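Local coordinates for protein AimR transcriptional regulator (Bacillus phage phi3T, PDB 5ZVV) that activates transcription of the aimX locus as a dimer, apparently favouring lysis over lysogeny, until the arbitrium peptide converts it into an inactive monomer, at residues Ala198-Ser201 against Leu202-Ser206; Asp323-Glu326 against Leu327-Tyr331; Lys346-Arg349 against Tyr350-Ser354; Lys357-Ile360 against Gln361-Leu364. One frame throughout, in Å; residues are numbered along the deposited sequence.

Contact 1: Ala198-Ser201 against Leu202-Ser206; sequences ANIS and LNENS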
loop_
_atom_site.group_PDB
_atom_site.type_symbol
_atom_site.label_atom_id
_atom_site.label_comp_id
_atom_site.label_asym_id
_atom_site.label_seq_id
_atom_site.Cartn_x
_atom_site.Cartn_y
_atom_site.Cartn_z
ATOM N N ALA A 198 17.835 -0.182 -0.816
ATOM C CA ALA A 198 18.554 1.034 -1.180
ATOM C C ALA A 198 17.644 2.005 -1.921
ATOM O O ALA A 198 17.630 3.207 -1.624
ATOM C CB ALA A 198 19.779 0.693 -2.029
ATOM N N ASN A 199 16.872 1.501 -2.886
ATOM C CA ASN A 199 15.954 2.383 -3.603
ATOM C C ASN A 199 14.815 2.850 -2.702
ATOM O O ASN A 199 14.363 3.999 -2.812
ATOM C CB ASN A 199 15.419 1.682 -4.850
ATOM C CG ASN A 199 16.479 1.518 -5.924
ATOM O OD1 ASN A 199 17.399 2.332 -6.037
ATOM N ND2 ASN A 199 16.355 0.461 -6.717
ATOM N N ILE A 200 14.344 1.983 -1.800
ATOM C CA ILE A 200 13.360 2.414 -0.808
ATOM C C ILE A 200 13.897 3.597 -0.011
ATOM O O ILE A 200 13.212 4.612 0.171
ATOM C CB ILE A 200 12.980 1.251 0.124
ATOM C CG1 ILE A 200 12.198 0.176 -0.631
ATOM C CG2 ILE A 200 12.175 1.764 1.308
ATOM C CD1 ILE A 200 11.860 -1.026 0.223
ATOM N N SER A 201 15.139 3.487 0.463
ATOM C CA SER A 201 15.714 4.534 1.298
ATOM C C SER A 201 15.913 5.821 0.513
ATOM O O SER A 201 15.644 6.912 1.028
ATOM C CB SER A 201 17.037 4.059 1.895
ATOM O OG SER A 201 16.839 2.895 2.679
ATOM N N LEU A 202 16.384 5.716 -0.732
ATOM C CA LEU A 202 16.546 6.913 -1.550
ATOM C C LEU A 202 15.209 7.602 -1.785
ATOM O O LEU A 202 15.126 8.836 -1.766
ATOM C CB LEU A 202 17.210 6.559 -2.883
ATOM C CG LEU A 202 17.505 7.700 -3.863
ATOM C CD1 LEU A 202 18.758 7.383 -4.649
ATOM C CD2 LEU A 202 16.345 7.935 -4.827
ATOM N N ASN A 203 14.149 6.822 -2.011
ATOM C CA ASN A 203 12.847 7.421 -2.277
ATOM C C ASN A 203 12.334 8.208 -1.078
ATOM O O ASN A 203 11.609 9.197 -1.250
ATOM C CB ASN A 203 11.842 6.342 -2.676
ATOM C CG ASN A 203 10.534 6.922 -3.173
ATOM O OD1 ASN A 203 10.469 7.481 -4.268
ATOM N ND2 ASN A 203 9.482 6.786 -2.374
ATOM N N GLU A 204 12.699 7.794 0.133
ATOM C CA GLU A 204 12.295 8.478 1.355
ATOM C C GLU A 204 13.260 9.581 1.759
ATOM O O GLU A 204 13.135 10.119 2.864
ATOM C CB GLU A 204 12.157 7.473 2.501
ATOM C CG GLU A 204 11.046 6.464 2.311
ATOM C CD GLU A 204 11.156 5.303 3.275
ATOM O OE1 GLU A 204 12.110 5.291 4.081
ATOM O OE2 GLU A 204 10.290 4.404 3.226
ATOM N N ASN A 205 14.214 9.926 0.893
ATOM C CA ASN A 205 15.227 10.943 1.181
ATOM C C ASN A 205 16.063 10.569 2.406
ATOM O O ASN A 205 16.473 11.434 3.183
ATOM C CB ASN A 205 14.595 12.329 1.354
ATOM C CG ASN A 205 15.601 13.457 1.198
ATOM O OD1 ASN A 205 16.538 13.362 0.407
ATOM N ND2 ASN A 205 15.412 14.528 1.960
ATOM N N SER A 206 16.314 9.274 2.589
ATOM C CA SER A 206 17.220 8.779 3.625
ATOM C C SER A 206 18.521 8.404 2.922
ATOM O O SER A 206 18.736 7.255 2.534
ATOM C CB SER A 206 16.607 7.601 4.373
ATOM O OG SER A 206 17.444 7.185 5.440
HETATM O O HOH W 1 14.728 4.336 4.695
#
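Ser-206 N reaches back to Ser-201 O at 2.9 Å and shuts the last turn of helix 184-203, with a second bond from Asn-205 N to Leu-202 O inside it. Upstream, the ordinary helical pattern still holds: Leu-202 N bonds to Ala-198 O and Asn-203 N to Asn-199 O. Glu-204 N is shared between two carbonyls, bonding Ile-200 O at 3.2 Å and, weakly, Ser-201 O, which thus serves two donors. Among side chains, Ile-200 and Glu-204 run alongside each other and point the same way. Ile-200 CG2, anti to the backbone N, comes within 3.8 Å of Glu-204 OE2. Each carboxylate oxygen has its own partner: OE2 forms a salt bridge with Lys-169 of helix 165-173, and OE1 accepts from a water 2.9 Å away. That water also reaches Ser-201 OG, weakly, and Ser-201 OG is bonded to Glu-197 O one turn earlier. A small hydroxyl suits Ser-201, since its face of the helix packs against Glu-209 and His-213 of helix 207-220, while Leu-202 packs its branches on helix 224-237 and Asn-203 ND2 bonds to Asp-355 O. Asn-205 adopts the left-handed backbone conformation (phi 60°), which asparagine tolerates better than most residues with a side chain, and so turns the chain toward Ser-206, the N-cap residue of helix 207-220. The paired bonds around a residue of positive phi are a Schellman motif, here ending one helix of an all-helical, TPR-like repeat protein and leading directly into the next.

Contact 2: Asp323-Glu326 against Leu327-Tyr331; sequences DENE and LGFYY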
loop_
_atom_site.group_PDB
_atom_site.type_symbol
_atom_site.label_atom_id
_atom_site.label_comp_id
_atom_site.label_asym_id
_atom_site.label_seq_id
_atom_site.Cartn_x
_atom_site.Cartn_y
_atom_site.Cartn_z
ATOM N N ASP A 323 3.898 9.566 -16.576
ATOM C CA ASP A 323 3.361 9.263 -15.258
ATOM C C ASP A 323 3.553 10.469 -14.336
ATOM O O ASP A 323 4.067 11.515 -14.738
ATOM C CB ASP A 323 3.981 7.978 -14.694
ATOM C CG ASP A 323 5.469 8.104 -14.365
ATOM O OD1 ASP A 323 6.026 9.219 -14.377
ATOM O OD2 ASP A 323 6.089 7.057 -14.083
ATOM N N GLU A 324 3.145 10.319 -13.075
ATOM C CA GLU A 324 3.067 11.480 -12.193
ATOM C C GLU A 324 4.451 12.010 -11.825
ATOM O O GLU A 324 4.646 13.227 -11.738
ATOM C CB GLU A 324 2.256 11.125 -10.948
ATOM C CG GLU A 324 0.842 10.660 -11.281
ATOM C CD GLU A 324 0.082 10.161 -10.073
ATOM O OE1 GLU A 324 -0.874 10.841 -9.643
ATOM O OE2 GLU A 324 0.447 9.086 -9.549
ATOM N N ASN A 325 5.422 11.120 -11.611
ATOM C CA ASN A 325 6.790 11.557 -11.332
ATOM C C ASN A 325 7.374 12.305 -12.529
ATOM O O ASN A 325 7.899 13.427 -12.399
ATOM C CB ASN A 325 7.642 10.337 -10.968
ATOM C CG ASN A 325 8.948 10.705 -10.291
ATOM O OD1 ASN A 325 10.012 10.656 -10.906
ATOM N ND2 ASN A 325 8.874 11.066 -9.014
ATOM N N GLU A 326 7.272 11.696 -13.716
ATOM C CA GLU A 326 7.651 12.373 -14.949
ATOM C C GLU A 326 6.928 13.701 -15.099
ATOM O O GLU A 326 7.484 14.646 -15.663
ATOM C CB GLU A 326 7.359 11.477 -16.155
ATOM C CG GLU A 326 8.298 10.288 -16.295
ATOM C CD GLU A 326 7.786 9.248 -17.272
ATOM O OE1 GLU A 326 6.578 9.270 -17.589
ATOM O OE2 GLU A 326 8.592 8.408 -17.726
ATOM N N LEU A 327 5.692 13.796 -14.604
ATOM C CA LEU A 327 4.981 15.067 -14.668
ATOM C C LEU A 327 5.547 16.076 -13.679
ATOM O O LEU A 327 5.508 17.284 -13.941
ATOM C CB LEU A 327 3.490 14.851 -14.426
ATOM C CG LEU A 327 2.731 14.331 -15.647
ATOM C CD1 LEU A 327 1.263 14.106 -15.320
ATOM C CD2 LEU A 327 2.887 15.299 -16.812
ATOM N N GLY A 328 6.073 15.608 -12.547
ATOM C CA GLY A 328 6.773 16.510 -11.647
ATOM C C GLY A 328 7.977 17.146 -12.309
ATOM O O GLY A 328 8.152 18.373 -12.279
ATOM N N PHE A 329 8.817 16.322 -12.944
ATOM C CA PHE A 329 9.921 16.887 -13.721
ATOM C C PHE A 329 9.408 17.792 -14.838
ATOM O O PHE A 329 9.937 18.892 -15.052
ATOM C CB PHE A 329 10.795 15.773 -14.294
ATOM C CG PHE A 329 11.600 15.046 -13.261
ATOM C CD1 PHE A 329 12.770 15.599 -12.766
ATOM C CD2 PHE A 329 11.191 13.813 -12.784
ATOM C CE1 PHE A 329 13.516 14.934 -11.813
ATOM C CE2 PHE A 329 11.934 13.143 -11.827
ATOM C CZ PHE A 329 13.097 13.704 -11.342
ATOM N N TYR A 330 8.363 17.350 -15.542
ATOM C CA TYR A 330 7.839 18.081 -16.693
ATOM C C TYR A 330 7.428 19.496 -16.309
ATOM O O TYR A 330 7.848 20.474 -16.943
ATOM C CB TYR A 330 6.658 17.309 -17.289
ATOM C CG TYR A 330 5.882 18.034 -18.370
ATOM C CD1 TYR A 330 6.286 17.983 -19.699
ATOM C CD2 TYR A 330 4.729 18.745 -18.064
ATOM C CE1 TYR A 330 5.572 18.636 -20.688
ATOM C CE2 TYR A 330 4.010 19.402 -19.045
ATOM C CZ TYR A 330 4.434 19.345 -20.355
ATOM O OH TYR A 330 3.716 19.999 -21.331
ATOM N N TYR A 331 6.608 19.628 -15.265
ATOM C CA TYR A 331 6.209 20.957 -14.826
ATOM C C TYR A 331 7.356 21.720 -14.177
ATOM O O TYR A 331 7.317 22.956 -14.150
ATOM C CB TYR A 331 5.034 20.861 -13.852
ATOM C CG TYR A 331 3.769 20.306 -14.468
ATOM C CD1 TYR A 331 2.865 21.140 -15.114
ATOM C CD2 TYR A 331 3.482 18.950 -14.405
ATOM C CE1 TYR A 331 1.708 20.637 -15.678
ATOM C CE2 TYR A 331 2.327 18.437 -14.967
ATOM C CZ TYR A 331 1.444 19.285 -15.602
ATOM O OH TYR A 331 0.292 18.782 -16.162
#
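Leu-327 N donates to Asp-323 O over 2.8 Å and opens the series of backbone bonds that winds helix 324-338. Gly-328 N follows with Glu-324 O, and adds a weak second bond to Asn-325 O; Phe-329 N bonds to Asn-325 O at 3.1 Å, and Tyr-330 N to Glu-326 O. Glycine suits this buried turn, because Asn-325 O crowds the side of the backbone on which a side chain would start. Glu-326 O has a second donor in Gln-295 NE2 of helix 291-304. The first turn of a helix has amides without a carbonyl one turn back, and here acidic side chains supply the acceptors. Asp-323 OD1 accepts from Glu-326 N at 2.9 Å, its short side chain swung back over the helix end by a chi1 of 68°. In return Glu-326 OE1 accepts from Asp-323 N, also at 2.9 Å, on the anti side of the carboxylate and somewhat out of its plane. This reciprocal pair is a capping box, and two carboxylates at the N-terminus should also interact favourably with the helix dipole. Asn-325, also in the first turn, lies alongside Phe-329, one turn further on. Asn-325 OD1 meets the ring at its edge, 3.3 Å from Phe-329 CE2, with amide and ring planes 73° apart; an edge carries the slightly positive ring hydrogens, so the amide oxygen suits it. The amide's other end, ND2, is satisfied by Asp-356 OD2 and Ser-354 OG. Leu-327 CG lies 3.2 Å from Asp-323 O, and its side chain touches Tyr-350 of helix 341-353.

Contact 3: Lys346-Arg349 against Tyr350-Ser354; sequences KSIR and YFKKS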
loop_
_atom_site.group_PDB
_atom_site.type_symbol
_atom_site.label_atom_id
_atom_site.label_comp_id
_atom_site.label_asym_id
_atom_site.label_seq_id
_atom_site.Cartn_x
_atom_site.Cartn_y
_atom_site.Cartn_z
ATOM N N LYS A 346 2.497 22.890 -9.504
ATOM C CA LYS A 346 2.041 21.640 -10.103
ATOM C C LYS A 346 3.128 20.574 -10.046
ATOM O O LYS A 346 2.842 19.400 -9.777
ATOM C CB LYS A 346 1.587 21.880 -11.543
ATOM C CG LYS A 346 0.351 22.765 -11.660
ATOM C CD LYS A 346 -0.339 22.608 -13.009
ATOM C CE LYS A 346 0.120 23.654 -14.010
ATOM N NZ LYS A 346 -0.331 25.019 -13.626
ATOM N N SER A 347 4.380 20.965 -10.298
ATOM C CA SER A 347 5.499 20.043 -10.130
ATOM C C SER A 347 5.515 19.460 -8.722
ATOM O O SER A 347 5.679 18.245 -8.540
ATOM C CB SER A 347 6.816 20.760 -10.433
ATOM O OG SER A 347 7.925 20.005 -9.975
ATOM N N ILE A 348 5.331 20.315 -7.712
ATOM C CA ILE A 348 5.285 19.843 -6.331
ATOM C C ILE A 348 4.141 18.857 -6.142
ATOM O O ILE A 348 4.308 17.806 -5.512
ATOM C CB ILE A 348 5.168 21.035 -5.362
ATOM C CG1 ILE A 348 6.464 21.843 -5.349
ATOM C CG2 ILE A 348 4.827 20.554 -3.955
ATOM C CD1 ILE A 348 6.363 23.141 -4.591
ATOM N N ARG A 349 2.966 19.172 -6.693
ATOM C CA ARG A 349 1.813 18.293 -6.507
ATOM C C ARG A 349 2.048 16.927 -7.139
ATOM O O ARG A 349 1.609 15.902 -6.603
ATOM C CB ARG A 349 0.554 18.944 -7.079
ATOM C CG ARG A 349 0.075 20.141 -6.274
ATOM C CD ARG A 349 -1.166 20.778 -6.880
ATOM N NE ARG A 349 -1.577 21.961 -6.127
ATOM C CZ ARG A 349 -2.388 21.932 -5.074
ATOM N NH1 ARG A 349 -2.882 20.777 -4.646
ATOM N NH2 ARG A 349 -2.705 23.057 -4.447
ATOM N N TYR A 350 2.753 16.886 -8.270
ATOM C CA TYR A 350 2.995 15.595 -8.907
ATOM C C TYR A 350 4.097 14.811 -8.203
ATOM O O TYR A 350 4.015 13.581 -8.105
ATOM C CB TYR A 350 3.313 15.793 -10.387
ATOM C CG TYR A 350 2.069 15.984 -11.220
ATOM C CD1 TYR A 350 1.192 14.928 -11.439
ATOM C CD2 TYR A 350 1.759 17.218 -11.777
ATOM C CE1 TYR A 350 0.047 15.094 -12.193
ATOM C CE2 TYR A 350 0.617 17.394 -12.531
ATOM C CZ TYR A 350 -0.236 16.327 -12.739
ATOM O OH TYR A 350 -1.378 16.492 -13.495
ATOM N N PHE A 351 5.129 15.493 -7.700
ATOM C CA PHE A 351 6.112 14.807 -6.867
ATOM C C PHE A 351 5.479 14.263 -5.593
ATOM O O PHE A 351 5.896 13.212 -5.090
ATOM C CB PHE A 351 7.270 15.747 -6.529
ATOM C CG PHE A 351 8.299 15.850 -7.615
ATOM C CD1 PHE A 351 8.829 14.707 -8.188
ATOM C CD2 PHE A 351 8.729 17.086 -8.068
ATOM C CE1 PHE A 351 9.776 14.795 -9.192
ATOM C CE2 PHE A 351 9.675 17.180 -9.072
ATOM C CZ PHE A 351 10.198 16.032 -9.635
ATOM N N LYS A 352 4.475 14.960 -5.057
ATOM C CA LYS A 352 3.749 14.449 -3.899
ATOM C C LYS A 352 2.914 13.231 -4.271
ATOM O O LYS A 352 2.913 12.224 -3.552
ATOM C CB LYS A 352 2.860 15.543 -3.311
ATOM C CG LYS A 352 3.606 16.585 -2.506
ATOM C CD LYS A 352 4.004 16.042 -1.146
ATOM C CE LYS A 352 4.453 17.165 -0.233
ATOM N NZ LYS A 352 4.698 16.700 1.160
ATOM N N LYS A 353 2.191 13.307 -5.394
ATOM C CA LYS A 353 1.344 12.191 -5.802
ATOM C C LYS A 353 2.158 10.939 -6.099
ATOM O O LYS A 353 1.656 9.821 -5.928
ATOM C CB LYS A 353 0.510 12.576 -7.023
ATOM C CG LYS A 353 -0.674 13.479 -6.718
ATOM C CD LYS A 353 -1.506 13.709 -7.970
ATOM C CE LYS A 353 -2.697 14.614 -7.700
ATOM N NZ LYS A 353 -3.499 14.840 -8.937
ATOM N N SER A 354 3.403 11.099 -6.540
ATOM C CA SER A 354 4.277 9.966 -6.809
ATOM C C SER A 354 5.123 9.583 -5.603
ATOM O O SER A 354 5.997 8.718 -5.726
ATOM C CB SER A 354 5.179 10.262 -8.012
ATOM O OG SER A 354 6.002 11.391 -7.779
#
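Ser-347 OG sits 3.4 Å from Phe-351 CE2, one helical turn on, at the buried side of helix 341-353. The hydroxyl gets there with OG anti to the backbone N (chi1 166°), and it is also hydrogen-bonded to Gly-328 O of helix 324-338. Serine suits this close spot, being small enough for the neighbouring helix and able to bond its carbonyl. Phe-351 CD2 lies 3.3 Å from Ser-347 O, which accepts from Phe-351 N at 2.9 Å; beyond, the ring meets Phe-329 edge-to-face. Ile-348 adds branched bulk against Pro-363 and Leu-364. Tyr-350 folds its CD2 to 3.2 Å from Lys-346 O and lays its ring nearly parallel to that of Tyr-331. Helices 324-338 and 341-353, consecutive in the chain, run antiparallel and pack side by side, consistent with the TPR clan. The outer side is looser: Arg-349 and Lys-353 are exposed, and Lys-353 runs out extended after its CG passes 3.3 Å from Arg-349 O. Lys-352 bends at chi2 (-76°), CG still 3.3 Å from Ile-348 O. Nor is this side all solvent: Arg-349 packs on Leu-379 of the second subunit, as buried Ile-348 does, and Lys-352 on its Ile-382.

Contact 4: Lys357-Ile360 against Gln361-Leu364; sequences KYFI and QLPL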
loop_
_atom_site.group_PDB
_atom_site.type_symbol
_atom_site.label_atom_id
_atom_site.label_comp_id
_atom_site.label_asym_id
_atom_site.label_seq_id
_atom_site.Cartn_x
_atom_site.Cartn_y
_atom_site.Cartn_z
ATOM N N LYS A 357 10.063 11.962 -2.231
ATOM C CA LYS A 357 10.541 12.888 -1.214
ATOM C C LYS A 357 11.948 13.397 -1.495
ATOM O O LYS A 357 12.516 14.106 -0.657
ATOM C CB LYS A 357 10.498 12.225 0.166
ATOM C CG LYS A 357 9.116 11.734 0.573
ATOM C CD LYS A 357 9.114 11.135 1.971
ATOM C CE LYS A 357 7.726 10.624 2.345
ATOM N NZ LYS A 357 7.660 10.128 3.749
ATOM N N TYR A 358 12.521 13.058 -2.650
ATOM C CA TYR A 358 13.881 13.466 -2.993
ATOM C C TYR A 358 13.900 14.579 -4.037
ATOM O O TYR A 358 14.451 15.653 -3.787
ATOM C CB TYR A 358 14.688 12.257 -3.484
ATOM C CG TYR A 358 16.153 12.563 -3.709
ATOM C CD1 TYR A 358 16.972 12.932 -2.652
ATOM C CD2 TYR A 358 16.717 12.481 -4.978
ATOM C CE1 TYR A 358 18.308 13.216 -2.846
ATOM C CE2 TYR A 358 18.058 12.762 -5.180
ATOM C CZ TYR A 358 18.846 13.128 -4.109
ATOM O OH TYR A 358 20.178 13.411 -4.298
ATOM N N PHE A 359 13.304 14.345 -5.207
ATOM C CA PHE A 359 13.374 15.330 -6.279
ATOM C C PHE A 359 12.379 16.470 -6.117
ATOM O O PHE A 359 12.425 17.425 -6.902
ATOM C CB PHE A 359 13.175 14.648 -7.635
ATOM C CG PHE A 359 14.296 13.724 -8.008
ATOM C CD1 PHE A 359 15.505 14.230 -8.454
ATOM C CD2 PHE A 359 14.146 12.352 -7.903
ATOM C CE1 PHE A 359 16.543 13.387 -8.792
ATOM C CE2 PHE A 359 15.178 11.502 -8.239
ATOM C CZ PHE A 359 16.379 12.019 -8.685
ATOM N N ILE A 360 11.499 16.410 -5.112
ATOM C CA ILE A 360 10.590 17.521 -4.856
ATOM C C ILE A 360 11.356 18.785 -4.491
ATOM O O ILE A 360 10.809 19.891 -4.566
ATOM C CB ILE A 360 9.578 17.138 -3.755
ATOM C CG1 ILE A 360 8.445 18.166 -3.680
ATOM C CG2 ILE A 360 10.276 16.999 -2.407
ATOM C CD1 ILE A 360 7.354 17.803 -2.701
ATOM N N GLN A 361 12.625 18.654 -4.107
ATOM C CA GLN A 361 13.419 19.839 -3.821
ATOM C C GLN A 361 13.731 20.637 -5.077
ATOM O O GLN A 361 14.094 21.812 -4.968
ATOM C CB GLN A 361 14.713 19.451 -3.104
ATOM C CG GLN A 361 15.628 18.537 -3.898
ATOM C CD GLN A 361 16.833 18.085 -3.093
ATOM O OE1 GLN A 361 17.714 18.883 -2.772
ATOM N NE2 GLN A 361 16.871 16.801 -2.753
ATOM N N LEU A 362 13.595 20.033 -6.264
ATOM C CA LEU A 362 13.843 20.780 -7.498
ATOM C C LEU A 362 12.981 22.032 -7.581
ATOM O O LEU A 362 13.541 23.141 -7.656
ATOM C CB LEU A 362 13.653 19.868 -8.717
ATOM C CG LEU A 362 14.736 18.849 -9.044
ATOM C CD1 LEU A 362 14.305 18.015 -10.236
ATOM C CD2 LEU A 362 16.027 19.572 -9.341
ATOM N N PRO A 363 11.644 21.949 -7.558
ATOM C CA PRO A 363 10.868 23.198 -7.564
ATOM C C PRO A 363 11.020 23.989 -6.278
ATOM O O PRO A 363 11.090 25.225 -6.324
ATOM C CB PRO A 363 9.428 22.716 -7.779
ATOM C CG PRO A 363 9.418 21.338 -7.252
ATOM C CD PRO A 363 10.756 20.767 -7.569
ATOM N N LEU A 364 11.086 23.307 -5.131
ATOM C CA LEU A 364 11.243 24.001 -3.855
ATOM C C LEU A 364 12.474 24.900 -3.867
ATOM O O LEU A 364 12.382 26.096 -3.563
ATOM C CB LEU A 364 11.319 22.989 -2.714
ATOM C CG LEU A 364 10.021 22.230 -2.434
ATOM C CD1 LEU A 364 10.239 21.164 -1.371
ATOM C CD2 LEU A 364 8.926 23.196 -2.014
#
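Gln-361 NE2 donates to Tyr-358 O at 2.9 Å with an N-H...O angle of 158°, and the oxygen lies in the plane of the glutamine amide. The side chain, extended beyond CG, reaches back to the start of the turn, because CG stands between the backbone N and the carbonyl carbon (chi1 61°), a position that brings it close to Tyr-358 O. Two backbone bonds accompany it. Leu-362 N reaches Phe-359 O at 2.9 Å, and Leu-364 N makes a weak bond to Ile-360 O at 3.5 Å. Pro-363 has no N-H to give, so its CD simply abuts Ile-360 O at 3.1 Å; proline fits well in the first turn of a helix, where no such donor is needed. Among the aromatic contacts, Gln-361 NE2 lies over one face of the Tyr-358 ring, 3.9 Å from CE1, with amide and ring planes 80° apart. That ring also meets Phe-240 edge-to-face, and Phe-359 packs on Phe-329 and Phe-351. Apolar contacts are lighter: Ile-360 CG1 passes Leu-364 CD1 obliquely at 4.2 Å, and Phe-359 CD1 approaches Leu-362 CD1 at 4.4 Å. Both leucines then continue inward, Leu-362 to helices 260-277 and 324-338, Leu-364 to Ile-348 of helix 341-353. Asp-356 OD1 accepts from both Tyr-358 N and Phe-359 N, fixing the chain at the start of the turn. Tyr-358 to Gln-361 forms a type I beta turn that leads into helix 361-369, a compact connection between successive helices of this TPR-like fold.

In the fold
All four contacts follow in series along the chain and are local to helix ends and turns of the TPR-like region. Contact 1 ends helix 184-203, contact 2 begins helix 324-338, contact 3 runs to the end of helix 341-353, and contact 4 leads into helix 361-369. Contacts 2 and 3 are closest, their centres about 7 Å apart; contacts 3 and 4 are about 9 Å apart, and contacts 2 and 4 about 12 Å. Contact 1, about 14 Å from contact 4 by centres, touches it through Asn-205 and Tyr-358, joining a distant helix to the C-terminal ones. Contact 3 alone of the four touches the second subunit, placing this end of helix 341-353 at the dimer interface.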